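Local coordinates for protein dehydrogenase (Chromobacterium violaceum, PDB 3Q2I) that probably catalyses the NAD-dependent oxidation of a UDP-linked N-acetylglucosaminuronic acid, a step toward 2,3-diacetamido-2,3-dideoxy-D-mannuronic acid, at residues M338-S341 with A342-G345; D173-G176 with W177-T180. All coordinates share one frame; numbering follows the deposited sequence.

Interaction 1 (M338-S341 with A342-G345); sequences MYLS and ARDG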
loop_
_atom_site.group_PDB
_atom_site.type_symbol
_atom_site.label_atom_id
_atom_site.label_comp_id
_atom_site.label_asym_id
_atom_site.label_seq_id
_atom_site.Cartn_x
_atom_site.Cartn_y
_atom_site.Cartn_z
ATOM N N MET A 338 -13.882 12.720 -4.153
ATOM C CA MET A 338 -14.878 11.629 -4.198
ATOM C C MET A 338 -14.604 10.780 -5.455
ATOM O O MET A 338 -14.631 9.540 -5.372
ATOM C CB MET A 338 -16.334 12.159 -4.279
ATOM C CG MET A 338 -16.708 13.014 -3.090
ATOM S SD MET A 338 -18.398 13.633 -3.403
ATOM C CE MET A 338 -18.732 14.397 -1.831
ATOM N N TYR A 339 -14.356 11.417 -6.602
ATOM C CA TYR A 339 -14.065 10.663 -7.839
ATOM C C TYR A 339 -12.783 9.846 -7.787
ATOM O O TYR A 339 -12.796 8.695 -8.212
ATOM C CB TYR A 339 -14.180 11.567 -9.084
ATOM C CG TYR A 339 -15.589 11.916 -9.521
ATOM C CD1 TYR A 339 -16.711 11.386 -8.884
ATOM C CD2 TYR A 339 -15.771 12.788 -10.594
ATOM C CE1 TYR A 339 -18.023 11.709 -9.331
ATOM C CE2 TYR A 339 -17.058 13.070 -11.073
ATOM C CZ TYR A 339 -18.164 12.511 -10.444
ATOM O OH TYR A 339 -19.473 12.790 -10.896
ATOM N N LEU A 340 -11.731 10.423 -7.218
ATOM C CA LEU A 340 -10.489 9.651 -7.030
ATOM C C LEU A 340 -10.748 8.493 -6.054
ATOM O O LEU A 340 -10.256 7.391 -6.257
ATOM C CB LEU A 340 -9.405 10.564 -6.471
ATOM C CG LEU A 340 -8.879 11.588 -7.477
ATOM C CD1 LEU A 340 -8.085 12.643 -6.704
ATOM C CD2 LEU A 340 -8.051 10.862 -8.546
ATOM N N SER A 341 -11.481 8.757 -4.983
ATOM C CA SER A 341 -11.701 7.706 -3.969
ATOM C C SER A 341 -12.522 6.562 -4.579
ATOM O O SER A 341 -12.204 5.378 -4.361
ATOM C CB SER A 341 -12.502 8.344 -2.824
ATOM O OG SER A 341 -12.834 7.283 -1.889
ATOM N N ALA A 342 -13.584 6.875 -5.321
ATOM C CA ALA A 342 -14.403 5.842 -5.948
ATOM C C ALA A 342 -13.615 5.069 -6.995
ATOM O O ALA A 342 -13.793 3.860 -7.147
ATOM C CB ALA A 342 -15.620 6.474 -6.627
ATOM N N ARG A 343 -12.738 5.762 -7.720
ATOM C CA ARG A 343 -12.000 5.088 -8.786
ATOM C C ARG A 343 -11.023 4.087 -8.158
ATOM O O ARG A 343 -10.959 2.945 -8.628
ATOM C CB ARG A 343 -11.162 6.117 -9.563
ATOM C CG ARG A 343 -10.432 5.511 -10.766
ATOM C CD ARG A 343 -9.428 6.483 -11.414
ATOM N NE ARG A 343 -8.339 6.710 -10.486
ATOM C CZ ARG A 343 -7.448 7.686 -10.661
ATOM N NH1 ARG A 343 -6.483 7.881 -9.777
ATOM N NH2 ARG A 343 -7.638 8.543 -11.667
ATOM N N ASP A 344 -10.281 4.516 -7.141
ATOM C CA ASP A 344 -9.172 3.715 -6.632
ATOM C C ASP A 344 -9.582 2.878 -5.420
ATOM O O ASP A 344 -8.779 2.004 -4.986
ATOM C CB ASP A 344 -7.984 4.625 -6.288
ATOM C CG ASP A 344 -7.336 5.231 -7.531
ATOM O OD1 ASP A 344 -7.599 4.717 -8.642
ATOM O OD2 ASP A 344 -6.542 6.179 -7.326
ATOM N N GLY A 345 -10.798 3.054 -4.903
ATOM C CA GLY A 345 -11.190 2.280 -3.691
ATOM C C GLY A 345 -10.369 2.606 -2.465
ATOM O O GLY A 345 -9.949 1.721 -1.691
#

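Interaction 2 (D173-G176 with W177-T180); sequences DAAG and WRGT. With NAI (1,4-dihydronicotinamide adenine dinucleotide), chain B.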
loop_
_atom_site.group_PDB
_atom_site.type_symbol
_atom_site.label_atom_id
_atom_site.label_comp_id
_atom_site.label_asym_id
_atom_site.label_seq_id
_atom_site.Cartn_x
_atom_site.Cartn_y
_atom_site.Cartn_z
ATOM N N ASP A 173 -29.080 11.376 -23.623
ATOM C CA ASP A 173 -28.888 11.258 -25.065
ATOM C C ASP A 173 -29.163 12.600 -25.754
ATOM O O ASP A 173 -28.878 12.759 -26.946
ATOM C CB ASP A 173 -29.907 10.238 -25.615
ATOM C CG ASP A 173 -29.519 8.797 -25.338
ATOM O OD1 ASP A 173 -28.482 8.543 -24.712
ATOM O OD2 ASP A 173 -30.281 7.895 -25.740
ATOM N N ALA A 174 -29.702 13.552 -25.009
ATOM C CA ALA A 174 -30.066 14.864 -25.588
ATOM C C ALA A 174 -28.883 15.545 -26.258
ATOM O O ALA A 174 -29.040 16.261 -27.252
ATOM C CB ALA A 174 -30.686 15.757 -24.529
ATOM N N ALA A 175 -27.672 15.319 -25.755
ATOM C CA ALA A 175 -26.470 15.867 -26.397
ATOM C C ALA A 175 -25.204 15.066 -26.073
ATOM O O ALA A 175 -25.137 14.409 -25.016
ATOM C CB ALA A 175 -26.251 17.325 -25.990
ATOM N N GLY A 176 -24.230 15.100 -26.983
ATOM C CA GLY A 176 -23.084 14.192 -26.978
ATOM C C GLY A 176 -22.268 14.409 -25.708
ATOM O O GLY A 176 -21.700 13.451 -25.171
ATOM N N TRP A 177 -22.196 15.652 -25.253
ATOM C CA TRP A 177 -21.377 16.003 -24.097
ATOM C C TRP A 177 -21.903 15.361 -22.836
ATOM O O TRP A 177 -21.136 15.172 -21.869
ATOM C CB TRP A 177 -21.271 17.550 -23.920
ATOM C CG TRP A 177 -22.489 18.261 -23.403
ATOM C CD1 TRP A 177 -23.498 18.841 -24.155
ATOM C CD2 TRP A 177 -22.768 18.598 -22.048
ATOM N NE1 TRP A 177 -24.387 19.471 -23.338
ATOM C CE2 TRP A 177 -23.938 19.389 -22.039
ATOM C CE3 TRP A 177 -22.106 18.357 -20.832
ATOM C CZ2 TRP A 177 -24.518 19.852 -20.863
ATOM C CZ3 TRP A 177 -22.684 18.817 -19.672
ATOM C CH2 TRP A 177 -23.861 19.596 -19.681
ATOM N N ARG A 178 -23.198 15.070 -22.765
ATOM C CA ARG A 178 -23.810 14.694 -21.491
ATOM C C ARG A 178 -23.404 13.250 -21.186
ATOM O O ARG A 178 -23.327 12.414 -22.083
ATOM C CB ARG A 178 -25.340 14.770 -21.585
ATOM C CG ARG A 178 -25.846 16.250 -21.648
ATOM C CD ARG A 178 -27.362 16.187 -21.790
ATOM N NE ARG A 178 -27.923 17.541 -21.980
ATOM C CZ ARG A 178 -28.002 18.469 -21.032
ATOM N NH1 ARG A 178 -28.564 19.662 -21.333
ATOM N NH2 ARG A 178 -27.505 18.272 -19.813
ATOM N N GLY A 179 -23.134 13.015 -19.903
ATOM C CA GLY A 179 -22.826 11.662 -19.442
ATOM C C GLY A 179 -21.389 11.248 -19.653
ATOM O O GLY A 179 -21.070 10.066 -19.548
ATOM N N THR A 180 -20.498 12.188 -19.950
ATOM C CA THR A 180 -19.091 11.927 -20.254
ATOM C C THR A 180 -18.221 12.481 -19.127
ATOM O O THR A 180 -18.582 13.473 -18.453
ATOM C CB THR A 180 -18.573 12.611 -21.576
ATOM O OG1 THR A 180 -18.602 14.054 -21.453
ATOM C CG2 THR A 180 -19.393 12.180 -22.765
HETATM P PA NAI B . -27.110 22.435 -23.394
HETATM O O1A NAI B . -26.583 21.258 -24.109
HETATM O O2A NAI B . -28.680 22.698 -23.372
HETATM O O5B NAI B . -26.465 23.795 -23.874
HETATM C C5B NAI B . -25.432 23.550 -24.787
HETATM C C4B NAI B . -25.118 24.854 -25.506
HETATM O O4B NAI B . -23.715 25.125 -25.667
HETATM C C3B NAI B . -25.649 24.369 -26.857
HETATM O O3B NAI B . -26.573 25.317 -27.409
HETATM C C2B NAI B . -24.391 24.042 -27.680
HETATM O O2B NAI B . -24.555 24.178 -29.087
HETATM C C1B NAI B . -23.466 25.136 -27.098
HETATM N N9A NAI B . -22.066 24.930 -27.388
HETATM C C8A NAI B . -21.370 23.749 -27.287
HETATM N N7A NAI B . -20.118 23.982 -27.562
HETATM C C5A NAI B . -19.908 25.328 -27.758
HETATM C C6A NAI B . -18.806 26.141 -28.092
HETATM N N6A NAI B . -17.535 25.629 -28.245
HETATM N N1A NAI B . -19.008 27.459 -28.258
HETATM C C2A NAI B . -20.219 27.959 -28.127
HETATM N N3A NAI B . -21.308 27.258 -27.819
HETATM C C4A NAI B . -21.172 25.925 -27.656
HETATM O O3 NAI B . -26.639 22.328 -21.876
HETATM P PN NAI B . -27.203 23.049 -20.629
HETATM O O1N NAI B . -28.138 22.156 -19.864
HETATM O O2N NAI B . -27.710 24.489 -20.879
HETATM O O5D NAI B . -26.004 23.036 -19.528
HETATM C C5D NAI B . -25.135 24.113 -19.792
HETATM C C4D NAI B . -24.185 24.354 -18.622
HETATM O O4D NAI B . -25.028 24.818 -17.554
HETATM C C3D NAI B . -23.535 23.069 -18.035
HETATM O O3D NAI B . -22.265 23.468 -17.515
HETATM C C2D NAI B . -24.446 22.707 -16.856
HETATM O O2D NAI B . -23.736 22.064 -15.800
HETATM C C1D NAI B . -24.943 24.090 -16.342
HETATM N N1N NAI B . -26.216 24.020 -15.662
HETATM C C2N NAI B . -26.348 24.585 -14.481
HETATM C C3N NAI B . -27.529 24.491 -13.734
HETATM C C7N NAI B . -27.672 25.160 -12.422
HETATM O O7N NAI B . -28.431 24.817 -11.534
HETATM N N7N NAI B . -26.909 26.254 -12.131
HETATM C C4N NAI B . -28.552 23.675 -14.257
HETATM C C5N NAI B . -28.404 23.193 -15.546
HETATM C C6N NAI B . -27.230 23.360 -16.235
#

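Interaction 1 (M338-S341 with A342-G345)
Ala342 N, Arg343 N and Asp344 N reach back four residues to the carbonyls of Met338, Tyr339 and Leu340, which makes 338-345 the closing turns of helix 325-344. The first of these bonds, Ala342 N to Met338 O, spans 2.9 Å. A weak bond of 2.8 Å from Gly345 N to Ser341 O follows, and Gly345 then leaves the helix with a positive phi of 64°, a conformation that favours glycine and is familiar at helix C-termini. One flank shows how neighbours on a helix order one another. Leu340 and Arg343 run side by side in the same direction, and Leu340 CD2 lies over one face of the guanidinium, 3.6 Å from Arg343 NH1. Arg343 starts with CG anti to its backbone N, then bends at chi3 (68°), which swings the head round to the next residue. There it takes Asp344 side-on: Arg343 NE bonds Asp344 OD1 at 2.8 Å from above the carboxylate plane, while Arg343 NH1 meets Asp344 OD2 on its syn side at 3.0 Å, nearly straight at 172°. Two bonds to separate oxygens fix the rotation of both groups, and this pairing would be expected to favour the ionised carboxylate. Asp344 OD2 also forms a salt bridge with Arg346, and Ser341 OG is bonded to Arg346 O, so the outgoing chain is tied back to the helix end by two side chains. Arg343 NH2 is bonded to Pro351 O of a second subunit, so this flank belongs to a subunit interface. Tyr339 OH bonds Glu223, and its ring meets Trp181 edge-to-face. Within the chain, Met338 and Tyr339 pack on Phe188 of helix 187-191, and Leu340 and Ser341 on Val348 of strand 348-349, outermost in its sheet within this chain.

Interaction 2 (D173-G176 with W177-T180)
Trp177 sets its CG between its own backbone N and carbonyl carbon (chi1 74°), which brings CD1 of the indole to 3.6 Å from Ala175 CB; Arg178, with CG anti to the carbonyl carbon and its chain extended from CG to NE, runs out alongside the same ring. These torsions turn two consecutive side chains into a layered pair. Arg178 CG sits over the centre of one indole face, and further along Trp177 CZ2 lies 3.5 Å above the guanidinium plane, offset toward its rim. The indole and the arginine chain thus limit each other's movement, and both deliver an N-H to the pyrophosphate of NADH. Trp177 NE1 donates to O1A of the cofactor at 2.9 Å with the acceptor in the ring plane and the bond fairly straight (164°). Arg178 NH1 donates to O1N on the other phosphate, also at 2.9 Å. Its positive charge, with that of nearby Arg23, would be expected to offset the charge of the diphosphate. Two linked turns hold the backbone for this. A type I turn from Ala175 to Arg178 is closed by Arg178 N to Ala175 O at 3.0 Å, and a type II turn from Trp177 to Thr180 follows, with Gly179 at its positive-phi position. Thr180 OG1 spans the second turn, donating to Trp177 O at 2.8 Å, while Thr180 CG2 packs against Gly176 O at 3.6 Å. Gly179 N is further secured by Asp184, and Thr180 OG1 has a second partner in Phe183 N. The indole touches Pro84 of the Rossmann domain as well as Phe183 and Asp184. The whole unit is a surface loop between helix 169-173 and helix 187-191, set against the pyrophosphate of the cofactor.

How the interactions relate
Both contacts are local, each within its own run of eight residues in the C-terminal alpha/beta domain, yet they serve different places. Interaction 1 is partly buried at the end of a long helix and relies on repeating backbone bonds; its charged pair binds within the protein, beside another subunit. Interaction 2 is a surface turn without regular structure, whose indole and guanidinium N-H groups go to the cofactor. Their centres lie 22 Å apart and they do not touch, but helix 187-191, which follows the 173-180 loop, is also packed by the 338-345 helix end. In one contact a leucine covers a guanidinium, in the other a tryptophan does.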